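Local coordinates for fimbrial protein MyfA (Yersinia enterocolitica, PDB 5LN8) that forms the major subunit of the Myf fimbriae of pathogenic Yersinia, probable virulence factors, and binds galactose in a pocket on its Ig-like domain, at residues 39-44 with 65-70; 101-106 with 120-125; 33-38 with 73-78; 26-31 with 79-84. One frame throughout, in Å; residues are numbered along the deposited sequence.

Contact 1 (39-44 with 65-70). With GAL (beta-D-galactopyranose), chain C.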
# COMPACT_ATOMS: atom_id res chain seq x y z
N VAL A 39 -7.53 -1.62 -2.65
CA VAL A 39 -6.23 -2.21 -2.36
C VAL A 39 -6.40 -3.01 -1.08
O VAL A 39 -6.47 -2.44 0.01
CB VAL A 39 -5.15 -1.14 -2.18
CG1 VAL A 39 -3.81 -1.81 -1.95
CG2 VAL A 39 -5.09 -0.20 -3.38
N ARG A 40 -6.48 -4.33 -1.23
CA ARG A 40 -6.76 -5.23 -0.11
C ARG A 40 -5.49 -5.91 0.38
O ARG A 40 -4.86 -6.65 -0.37
CB ARG A 40 -7.80 -6.29 -0.51
CG ARG A 40 -9.16 -5.73 -0.92
CD ARG A 40 -10.20 -6.84 -1.06
NE ARG A 40 -11.55 -6.37 -1.39
CZ ARG A 40 -12.43 -5.91 -0.50
NH1 ARG A 40 -12.10 -5.84 0.77
NH2 ARG A 40 -13.63 -5.51 -0.89
N PRO A 41 -5.09 -5.65 1.63
CA PRO A 41 -3.92 -6.35 2.16
C PRO A 41 -4.21 -7.84 2.22
O PRO A 41 -5.34 -8.24 2.47
CB PRO A 41 -3.78 -5.79 3.58
CG PRO A 41 -4.48 -4.46 3.53
CD PRO A 41 -5.62 -4.65 2.57
N THR A 42 -3.19 -8.65 1.96
CA THR A 42 -3.35 -10.10 1.97
C THR A 42 -2.32 -10.75 2.87
O THR A 42 -1.28 -10.16 3.16
CB THR A 42 -3.16 -10.66 0.56
OG1 THR A 42 -1.83 -10.35 0.11
CG2 THR A 42 -4.16 -10.08 -0.39
N GLY A 43 -2.59 -11.98 3.29
CA GLY A 43 -1.62 -12.73 4.07
C GLY A 43 -1.20 -12.01 5.33
O GLY A 43 -2.04 -11.48 6.05
N ALA A 44 0.11 -11.97 5.60
CA ALA A 44 0.62 -11.39 6.83
C ALA A 44 0.24 -9.93 6.99
O ALA A 44 0.16 -9.41 8.10
CB ALA A 44 2.13 -11.55 6.91
N LEU A 65 -5.70 7.48 -0.78
CA LEU A 65 -6.79 6.51 -0.77
C LEU A 65 -7.53 6.57 0.55
O LEU A 65 -6.93 6.91 1.57
CB LEU A 65 -6.26 5.08 -0.98
CG LEU A 65 -5.39 4.75 -2.19
CD1 LEU A 65 -4.88 3.32 -2.15
CD2 LEU A 65 -6.12 5.01 -3.49
N SER A 66 -8.82 6.23 0.52
CA SER A 66 -9.62 6.08 1.73
C SER A 66 -9.42 4.69 2.31
O SER A 66 -8.83 3.83 1.67
CB SER A 66 -11.11 6.28 1.44
OG SER A 66 -11.39 7.50 0.78
N TRP A 67 -9.94 4.48 3.52
CA TRP A 67 -9.83 3.19 4.19
C TRP A 67 -11.20 2.77 4.71
O TRP A 67 -11.97 3.60 5.18
CB TRP A 67 -8.83 3.30 5.33
CG TRP A 67 -8.70 2.09 6.21
CD1 TRP A 67 -9.38 1.85 7.37
CD2 TRP A 67 -7.83 0.97 6.01
NE1 TRP A 67 -8.99 0.65 7.90
CE2 TRP A 67 -8.04 0.08 7.09
CE3 TRP A 67 -6.91 0.62 5.02
CZ2 TRP A 67 -7.35 -1.13 7.21
CZ3 TRP A 67 -6.22 -0.58 5.14
CH2 TRP A 67 -6.45 -1.44 6.22
N ASP A 68 -11.51 1.48 4.58
CA ASP A 68 -12.77 0.93 5.05
C ASP A 68 -12.51 -0.36 5.83
O ASP A 68 -12.44 -1.45 5.24
CB ASP A 68 -13.71 0.67 3.86
CG ASP A 68 -15.08 0.17 4.28
OD1 ASP A 68 -15.39 0.11 5.49
OD2 ASP A 68 -15.88 -0.15 3.38
N ASN A 69 -12.37 -0.22 7.14
CA ASN A 69 -12.17 -1.35 8.06
C ASN A 69 -10.89 -2.14 7.84
O ASN A 69 -10.10 -2.30 8.76
CB ASN A 69 -13.37 -2.30 8.05
CG ASN A 69 -14.49 -1.84 8.94
OD1 ASN A 69 -14.25 -1.34 10.04
ND2 ASN A 69 -15.72 -2.01 8.48
N ASP A 70 -10.70 -2.64 6.62
CA ASP A 70 -9.58 -3.54 6.36
C ASP A 70 -8.94 -3.38 4.98
O ASP A 70 -8.19 -4.25 4.55
CB ASP A 70 -10.05 -4.98 6.52
CG ASP A 70 -11.25 -5.31 5.66
OD1 ASP A 70 -11.53 -4.58 4.69
OD2 ASP A 70 -11.92 -6.32 5.95
C1 GAL C . -16.92 1.76 -0.62
C2 GAL C . -16.10 0.45 -0.45
C3 GAL C . -15.20 0.24 -1.69
C4 GAL C . -16.07 0.21 -2.96
C5 GAL C . -16.99 1.44 -3.02
C6 GAL C . -18.04 1.39 -4.13
O1 GAL C . -17.77 1.96 0.45
O2 GAL C . -15.27 0.44 0.73
O3 GAL C . -14.46 -0.97 -1.62
O4 GAL C . -16.85 -0.99 -3.03
O5 GAL C . -17.73 1.65 -1.79
O6 GAL C . -18.77 2.59 -4.25
O HOH W 1 -9.87 -6.40 2.50
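Arg40 reaches toward Asp70 through a water rather than by direct contact. From CB, CG stands anti to the carbonyl carbon (chi1 -61°), and the chain then runs extended from CG to NE, with its aliphatic length touching Arg103 of the neighbouring strand. NE is held by Glu105 in a salt bridge, the main polar grip on this side chain. NH1 points the other way and donates to water 1 at 2.9 Å; the water sits in the guanidinium plane at its edge and passes a weak bond to Asp70 OD1. The direct gap from Arg40 NH1 to Asp70 OD1 is 4.2 Å, with the guanidinium and carboxylate planes 77° apart; the opposite charges probably attract, but lie beyond a salt bridge. In this Ig-like beta sandwich the strand running through 39-41 pairs with neither 66-67 nor the loop beyond it: strand 72-75 lies between, and 65-70 comes back across. Pro41 sets its CD 3.3 Å from Asp70 O, and its CG faces the edge of the Trp67 indole, 4.5 Å from CH2. The loop curls tightly here, Asp70 N donating to Asp68 O about Asn69, a classic gamma turn that lays Asp70 C against one face of the Trp67 ring. On the buried side, the Val39 and Leu65 side chains cross at about a right angle, Val39 CG2 to Leu65 CD1 3.7 Å. Asp68, with CG anti to its own N (chi1 -176°), brings OD2 to accept the galactose O2 hydroxyl at 2.8 Å.

Contact 2 (101-106 with 120-125)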
# COMPACT_ATOMS: atom_id res chain seq x y z
N THR A 101 2.12 -7.43 1.16
CA THR A 101 1.45 -8.14 0.09
C THR A 101 -0.00 -7.73 0.05
O THR A 101 -0.65 -7.58 1.09
CB THR A 101 1.53 -9.66 0.26
OG1 THR A 101 0.84 -10.05 1.45
CG2 THR A 101 2.99 -10.11 0.34
N GLY A 102 -0.51 -7.55 -1.16
CA GLY A 102 -1.89 -7.15 -1.31
C GLY A 102 -2.50 -7.59 -2.62
O GLY A 102 -1.83 -8.18 -3.46
N ARG A 103 -3.78 -7.29 -2.78
CA ARG A 103 -4.48 -7.48 -4.04
C ARG A 103 -5.18 -6.19 -4.48
O ARG A 103 -6.03 -5.66 -3.77
CB ARG A 103 -5.50 -8.62 -3.92
CG ARG A 103 -6.18 -8.95 -5.24
CD ARG A 103 -7.08 -10.17 -5.15
NE ARG A 103 -8.27 -9.92 -4.36
CZ ARG A 103 -8.40 -10.27 -3.09
NH1 ARG A 103 -7.40 -10.89 -2.48
NH2 ARG A 103 -9.52 -10.01 -2.43
N VAL A 104 -4.80 -5.68 -5.65
CA VAL A 104 -5.45 -4.51 -6.25
C VAL A 104 -6.69 -4.94 -7.02
O VAL A 104 -6.65 -5.92 -7.76
CB VAL A 104 -4.51 -3.79 -7.22
CG1 VAL A 104 -5.26 -2.76 -8.05
CG2 VAL A 104 -3.34 -3.17 -6.47
N GLU A 105 -7.80 -4.21 -6.86
CA GLU A 105 -9.03 -4.55 -7.57
C GLU A 105 -9.63 -3.32 -8.26
O GLU A 105 -9.64 -2.23 -7.69
CB GLU A 105 -10.07 -5.14 -6.61
CG GLU A 105 -9.66 -6.43 -5.91
CD GLU A 105 -10.66 -6.86 -4.84
OE1 GLU A 105 -11.43 -6.02 -4.33
OE2 GLU A 105 -10.69 -8.06 -4.50
N GLU A 106 -10.13 -3.52 -9.47
CA GLU A 106 -10.81 -2.47 -10.22
C GLU A 106 -12.28 -2.82 -10.25
O GLU A 106 -12.65 -3.93 -10.61
CB GLU A 106 -10.27 -2.42 -11.65
CG GLU A 106 -10.76 -1.23 -12.48
CD GLU A 106 -10.34 -1.34 -13.94
OE1 GLU A 106 -9.78 -2.38 -14.32
OE2 GLU A 106 -10.57 -0.38 -14.70
N SER A 120 -8.26 -7.72 -11.31
CA SER A 120 -7.53 -7.89 -10.05
C SER A 120 -6.08 -8.34 -10.27
O SER A 120 -5.80 -9.10 -11.19
CB SER A 120 -8.24 -8.91 -9.15
OG SER A 120 -9.49 -8.40 -8.74
N LYS A 121 -5.18 -7.87 -9.41
CA LYS A 121 -3.77 -8.26 -9.48
C LYS A 121 -3.09 -8.24 -8.11
O LYS A 121 -3.28 -7.31 -7.33
CB LYS A 121 -3.02 -7.32 -10.42
CG LYS A 121 -1.62 -7.81 -10.81
CD LYS A 121 -0.85 -6.77 -11.62
CE LYS A 121 -1.54 -6.41 -12.92
NZ LYS A 121 -1.42 -7.48 -13.94
N ASP A 122 -2.30 -9.28 -7.82
CA ASP A 122 -1.50 -9.31 -6.60
C ASP A 122 -0.43 -8.24 -6.66
O ASP A 122 0.11 -7.94 -7.73
CB ASP A 122 -0.80 -10.66 -6.44
CG ASP A 122 -1.61 -11.65 -5.65
OD1 ASP A 122 -2.62 -11.27 -5.03
OD2 ASP A 122 -1.21 -12.83 -5.66
N ILE A 123 -0.11 -7.66 -5.50
CA ILE A 123 1.02 -6.75 -5.39
C ILE A 123 1.87 -7.14 -4.20
O ILE A 123 1.35 -7.63 -3.18
CB ILE A 123 0.60 -5.26 -5.29
CG1 ILE A 123 -0.38 -5.05 -4.13
CG2 ILE A 123 -0.01 -4.80 -6.58
CD1 ILE A 123 -0.76 -3.60 -3.91
N SER A 124 3.17 -6.93 -4.33
CA SER A 124 4.12 -7.30 -3.30
C SER A 124 5.37 -6.44 -3.43
O SER A 124 5.86 -6.21 -4.53
CB SER A 124 4.50 -8.78 -3.43
OG SER A 124 5.49 -9.14 -2.49
N ALA A 125 5.89 -5.98 -2.30
CA ALA A 125 7.16 -5.27 -2.29
C ALA A 125 7.74 -5.29 -0.89
O ALA A 125 7.02 -5.49 0.09
CB ALA A 125 7.01 -3.84 -2.79
O HOH W 2 -4.97 -12.39 -3.74
O HOH W 3 -10.43 -9.91 -6.76
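The guanidinium of Arg103, whose strand pairs with that of Asp122, takes Glu105 OE2 at its edge and in its plane. NE and NH2 both donate to that one oxygen, each at 3.1 Å and from the same face of the carboxylate; the bend at chi3 (70°) turns the arginine tip along its own strand toward Glu105. NH1 is left for water 2, which donates in turn to Asp122 OD1 across the strands. At the Glu105 end, water 3 joins Glu105 OE2 to Ser120 OG. The strands form an antiparallel hairpin, with Gly102-Ile123 and Val104-Lys121 as hydrogen-bonded pairs. The place of strand 117-128 at the end of the chain is consistent with its being the donor strand that completes this self-complemented fimbrial fold. On the opposite face, the Val104 and Ile123 side chains cross, Val104 CG2 3.7 Å from Ile123 CD1, and both also touch Val3 of strand 2-7. Ile123 CG1 lies 3.5 Å from Gly102 O, the same oxygen that accepts from Ile123 N at 2.7 Å. Glu105 OE1 is taken by Asn38 and Arg40, so this carboxylate, gripped at both oxygens by cationic and amide donors, is probably kept ionised, while water carries the polar link between side chains of the two strands.

Contact 3 (33-38 with 73-78). With GAL (beta-D-galactopyranose), chain C.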
# COMPACT_ATOMS: atom_id res chain seq x y z
N GLU A 33 -13.53 1.70 -18.90
CA GLU A 33 -14.51 2.36 -18.05
C GLU A 33 -14.55 1.69 -16.68
O GLU A 33 -14.69 0.47 -16.59
CB GLU A 33 -15.88 2.32 -18.73
CG GLU A 33 -17.09 2.49 -17.84
CD GLU A 33 -18.40 2.46 -18.63
OE1 GLU A 33 -18.36 2.69 -19.86
OE2 GLU A 33 -19.46 2.21 -18.02
N HIS A 34 -14.40 2.49 -15.62
CA HIS A 34 -14.45 1.98 -14.24
C HIS A 34 -14.91 3.01 -13.20
O HIS A 34 -14.89 4.21 -13.46
CB HIS A 34 -13.10 1.39 -13.83
CG HIS A 34 -11.98 2.39 -13.78
ND1 HIS A 34 -11.38 2.89 -14.92
CD2 HIS A 34 -11.35 2.97 -12.74
CE1 HIS A 34 -10.43 3.73 -14.58
NE2 HIS A 34 -10.39 3.80 -13.25
N LYS A 35 -15.30 2.53 -12.03
CA LYS A 35 -15.75 3.41 -10.95
C LYS A 35 -14.61 3.75 -9.99
O LYS A 35 -14.48 4.90 -9.56
CB LYS A 35 -16.92 2.80 -10.18
CG LYS A 35 -17.53 3.75 -9.16
CD LYS A 35 -18.57 3.06 -8.28
CE LYS A 35 -19.08 4.03 -7.24
NZ LYS A 35 -20.09 3.42 -6.34
N GLY A 36 -13.79 2.76 -9.66
CA GLY A 36 -12.72 2.98 -8.71
C GLY A 36 -11.86 1.76 -8.45
O GLY A 36 -11.85 0.82 -9.25
N TRP A 37 -11.17 1.77 -7.31
CA TRP A 37 -10.18 0.74 -6.98
C TRP A 37 -10.24 0.32 -5.51
O TRP A 37 -10.58 1.12 -4.64
CB TRP A 37 -8.76 1.24 -7.25
CG TRP A 37 -8.54 1.83 -8.61
CD1 TRP A 37 -8.74 3.13 -8.98
CD2 TRP A 37 -8.03 1.16 -9.77
NE1 TRP A 37 -8.41 3.30 -10.30
CE2 TRP A 37 -7.97 2.11 -10.81
CE3 TRP A 37 -7.63 -0.16 -10.03
CZ2 TRP A 37 -7.52 1.78 -12.09
CZ3 TRP A 37 -7.19 -0.48 -11.29
CH2 TRP A 37 -7.14 0.48 -12.31
N ASN A 38 -9.88 -0.94 -5.26
CA ASN A 38 -9.60 -1.41 -3.91
C ASN A 38 -8.12 -1.78 -3.83
O ASN A 38 -7.52 -2.19 -4.82
CB ASN A 38 -10.43 -2.65 -3.55
CG ASN A 38 -11.92 -2.38 -3.43
OD1 ASN A 38 -12.35 -1.35 -2.90
ND2 ASN A 38 -12.72 -3.32 -3.91
N TRP A 73 -9.46 2.13 -0.60
CA TRP A 73 -10.36 2.24 -1.75
C TRP A 73 -10.44 3.69 -2.20
O TRP A 73 -10.11 4.60 -1.45
CB TRP A 73 -11.76 1.71 -1.43
CG TRP A 73 -12.53 2.56 -0.46
CD1 TRP A 73 -12.43 2.55 0.90
CD2 TRP A 73 -13.54 3.53 -0.77
NE1 TRP A 73 -13.29 3.46 1.45
CE2 TRP A 73 -13.99 4.07 0.45
CE3 TRP A 73 -14.11 3.99 -1.96
CZ2 TRP A 73 -14.98 5.06 0.51
CZ3 TRP A 73 -15.09 4.97 -1.90
CH2 TRP A 73 -15.52 5.48 -0.67
N ILE A 74 -10.87 3.88 -3.44
CA ILE A 74 -11.13 5.21 -3.97
C ILE A 74 -12.05 5.12 -5.18
O ILE A 74 -11.92 4.21 -6.00
CB ILE A 74 -9.81 5.95 -4.34
CG1 ILE A 74 -10.08 7.40 -4.73
CG2 ILE A 74 -9.08 5.21 -5.45
CD1 ILE A 74 -8.81 8.19 -4.99
N ASP A 75 -13.01 6.03 -5.26
CA ASP A 75 -13.76 6.20 -6.48
C ASP A 75 -12.96 7.14 -7.37
O ASP A 75 -12.78 8.31 -7.04
CB ASP A 75 -15.14 6.77 -6.19
CG ASP A 75 -16.05 5.79 -5.50
OD1 ASP A 75 -15.76 4.58 -5.57
OD2 ASP A 75 -17.05 6.23 -4.91
N ASP A 76 -12.45 6.62 -8.49
CA ASP A 76 -11.67 7.42 -9.42
C ASP A 76 -11.82 6.81 -10.80
O ASP A 76 -11.37 5.68 -11.03
CB ASP A 76 -10.20 7.45 -9.00
CG ASP A 76 -9.34 8.35 -9.87
OD1 ASP A 76 -9.45 8.32 -11.11
OD2 ASP A 76 -8.50 9.08 -9.30
N GLY A 77 -12.45 7.56 -11.70
CA GLY A 77 -12.76 7.07 -13.03
C GLY A 77 -11.74 7.47 -14.08
O GLY A 77 -11.88 7.13 -15.24
N SER A 78 -10.71 8.20 -13.67
CA SER A 78 -9.66 8.61 -14.59
C SER A 78 -8.85 7.38 -14.97
O SER A 78 -9.02 6.32 -14.38
CB SER A 78 -8.78 9.68 -13.98
OG SER A 78 -7.97 9.14 -12.95
C1 GAL C . -16.92 1.76 -0.62
C2 GAL C . -16.10 0.45 -0.45
C3 GAL C . -15.20 0.24 -1.69
C4 GAL C . -16.07 0.21 -2.96
C5 GAL C . -16.99 1.44 -3.02
C6 GAL C . -18.04 1.39 -4.13
O1 GAL C . -17.77 1.96 0.45
O2 GAL C . -15.27 0.44 0.73
O3 GAL C . -14.46 -0.97 -1.62
O4 GAL C . -16.85 -0.99 -3.03
O5 GAL C . -17.73 1.65 -1.79
O6 GAL C . -18.77 2.59 -4.25
O HOH W 4 -8.56 5.58 -11.80
O HOH W 5 -13.97 5.39 -16.33
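Trp73 and Asn38, a non-hydrogen-bonded pair of the antiparallel strands 72-75 and 36-51, both meet galactose on the sandwich's sheet: the sugar lies on the Trp73 ring, and Asn38 meets its O3 from the side. Over the indole face, C1 stands 3.6 Å above the plane at its centre, and the C1, C3 and C5 side of the sugar is turned to the ring, consistent with CH-pi packing. Asn38 OD1 accepts from the O3 hydroxyl at a very short 2.5 Å, while its ND2 is committed to Glu105 OE1, which fixes which end of the amide faces the ligand. Lys35, extended to its tip, donates from NZ to O6 at 2.6 Å. Asp75 lines the O6 end of the pocket beside Lys35, its OD2 4.4 Å from Lys35 NZ; its OD1 is held by OH of Tyr107, another pocket residue, and its CG meets the Trp73 ring at the edge. Asp68 and His71 add further bonds to the sugar. Behind this first shell, Lys35 and Gly36 both face Tyr107, a classic beta bulge at the start of the strand. Gly36 CA, in the bulge, lies 3.1 Å from Ile74 O; the regular hydrogen-bonded pair Trp37-Ile74 follows. Away from the ligand, Trp37 NE1 donates to water 4 at 2.7 Å, the water lying in plane at the edges of both this indole and the His34 imidazole and donating to Ser78 O. The turn after the strand is an Asx turn: Asp76 OD1 accepts Ser78 N at 2.9 Å, met nearly along its C-O axis.

Contact 4 (26-31 with 79-84)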
# COMPACT_ATOMS: atom_id res chain seq x y z
N LEU A 26 2.37 3.33 -5.28
CA LEU A 26 1.46 2.53 -6.08
C LEU A 26 0.93 3.30 -7.29
O LEU A 26 0.68 4.50 -7.20
CB LEU A 26 0.28 2.07 -5.22
CG LEU A 26 -0.91 1.39 -5.91
CD1 LEU A 26 -0.54 0.03 -6.47
CD2 LEU A 26 -2.07 1.26 -4.95
N VAL A 27 0.79 2.61 -8.41
CA VAL A 27 0.15 3.18 -9.59
C VAL A 27 -0.86 2.18 -10.11
O VAL A 27 -0.53 1.02 -10.37
CB VAL A 27 1.18 3.50 -10.69
CG1 VAL A 27 0.49 4.12 -11.89
CG2 VAL A 27 2.25 4.44 -10.17
N MET A 28 -2.10 2.61 -10.25
CA MET A 28 -3.16 1.77 -10.79
C MET A 28 -3.79 2.44 -12.00
O MET A 28 -4.26 3.58 -11.92
CB MET A 28 -4.23 1.53 -9.73
CG MET A 28 -3.73 0.82 -8.49
SD MET A 28 -4.97 0.69 -7.19
CE MET A 28 -5.07 2.40 -6.66
N SER A 29 -3.80 1.74 -13.13
CA SER A 29 -4.29 2.35 -14.36
C SER A 29 -5.06 1.40 -15.26
O SER A 29 -4.82 0.19 -15.26
CB SER A 29 -3.15 3.03 -15.13
OG SER A 29 -2.16 2.10 -15.51
N ASP A 30 -6.01 1.97 -16.00
CA ASP A 30 -6.78 1.25 -17.00
C ASP A 30 -7.53 2.27 -17.83
O ASP A 30 -8.21 3.14 -17.29
CB ASP A 30 -7.79 0.30 -16.34
CG ASP A 30 -8.52 -0.55 -17.36
OD1 ASP A 30 -7.94 -0.83 -18.43
OD2 ASP A 30 -9.68 -0.94 -17.10
N SER A 31 -7.42 2.15 -19.14
CA SER A 31 -8.14 3.03 -20.05
C SER A 31 -9.62 2.65 -20.13
O SER A 31 -10.43 3.43 -20.62
CB SER A 31 -7.50 2.97 -21.43
OG SER A 31 -7.41 1.63 -21.86
N GLU A 79 -7.96 7.52 -15.94
CA GLU A 79 -7.21 6.38 -16.44
C GLU A 79 -6.12 5.92 -15.46
O GLU A 79 -5.59 4.82 -15.58
CB GLU A 79 -6.61 6.71 -17.83
CG GLU A 79 -5.77 5.61 -18.47
CD GLU A 79 -4.29 5.77 -18.18
OE1 GLU A 79 -3.88 6.89 -17.82
OE2 GLU A 79 -3.53 4.79 -18.30
N ARG A 80 -5.82 6.74 -14.46
CA ARG A 80 -4.64 6.50 -13.64
C ARG A 80 -4.73 7.14 -12.26
O ARG A 80 -5.12 8.30 -12.13
CB ARG A 80 -3.43 7.06 -14.39
CG ARG A 80 -2.09 6.67 -13.87
CD ARG A 80 -1.04 7.43 -14.64
NE ARG A 80 0.33 7.08 -14.29
CZ ARG A 80 1.02 7.66 -13.31
NH1 ARG A 80 0.48 8.60 -12.55
NH2 ARG A 80 2.27 7.27 -13.08
N VAL A 81 -4.38 6.36 -11.23
CA VAL A 81 -4.32 6.82 -9.85
C VAL A 81 -2.96 6.49 -9.22
O VAL A 81 -2.50 5.36 -9.32
CB VAL A 81 -5.38 6.13 -8.95
CG1 VAL A 81 -5.26 6.64 -7.51
CG2 VAL A 81 -6.76 6.37 -9.48
N GLU A 82 -2.35 7.47 -8.55
CA GLU A 82 -1.13 7.22 -7.81
C GLU A 82 -1.35 7.37 -6.31
O GLU A 82 -2.12 8.23 -5.88
CB GLU A 82 -0.01 8.16 -8.25
CG GLU A 82 0.72 7.73 -9.50
CD GLU A 82 1.94 8.59 -9.78
OE1 GLU A 82 2.37 9.32 -8.86
OE2 GLU A 82 2.46 8.56 -10.91
N ALA A 83 -0.65 6.53 -5.54
CA ALA A 83 -0.70 6.56 -4.08
C ALA A 83 0.68 6.30 -3.48
O ALA A 83 1.43 5.45 -3.97
CB ALA A 83 -1.69 5.54 -3.57
N THR A 84 1.02 7.03 -2.42
CA THR A 84 2.21 6.74 -1.63
C THR A 84 1.82 6.22 -0.26
O THR A 84 0.99 6.82 0.42
CB THR A 84 3.09 7.99 -1.44
OG1 THR A 84 3.65 8.39 -2.70
CG2 THR A 84 4.22 7.72 -0.45
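Val27 lays its CG1 over one face of the Arg80 guanidinium, 3.5 Å above the plane and displaced toward the rim. Arg80 gets there by a fully stretched chain: CG stands anti to the backbone N (chi1 -168°) and every later carbon continues straight as far as NE. The guanidinium then turns end-on to Glu82, two residues along the same strand, and NH1 and NH2 both donate to Glu82 OE2, at unusually short modelled distances of 2.6 and 2.5 Å. NH2 meets the anti lone pair of that oxygen, whereas NH1 comes from above the carboxylate plane. Glu82 lies alongside Val27, its CG 3.7 Å from Val27 CG2, so the two valine branches are divided between the partners, CG1 over the guanidinium and CG2 beside the glutamate chain. These residues coat the outer face of an antiparallel sheet of the Ig-like sandwich, in which strand 21-29 runs between 2-7 and 80-87. Leu26, Met28, Val81 and Ala83 point the other way, into the core: Leu26 and Met28 meet Val39 of the facing sheet, Met28 and Val81 meet Trp37, and Ala83 packs on Leu65. Met28 CE comes 4.3 Å from Val81 CG1. Backbone bonds pair Leu26 with Ala83 and Met28 with Val81; the ladder reaches the loop residues through Asp30 N, which donates to Glu79 O at 2.9 Å. The Glu79 chain turns at chi2 (-94°), folding its carboxylate back over the strand end: CG rests 3.7 Å from Asp30 O, and OE2 lies 3.6 Å from Ser29 CB.

How the contacts relate
Contacts 1, 2 and 3 belong to one curled sheet, 1 and 3 sharing strand 36-51 and 2 pairing with that strand through 97-107; contact 4 holds the facing sheet. Contacts 2, 3 and 4 are backbone-bonded strand pairs, whereas contact 1 has no direct hydrogen bond across it. The core is where the sheets meet: Leu26 and Met28 of contact 4 pack on Val39 and Val104, and Trp37 sits on Val81 and the Met28 backbone. Outer faces carry water bridges in contact 2 and a charged pair in contact 4. Contacts 1 and 3 both supply galactose ligands, Asp68 from one and Lys35, Asn38 and Trp73 from the other, with Glu105 of contact 2 as second shell.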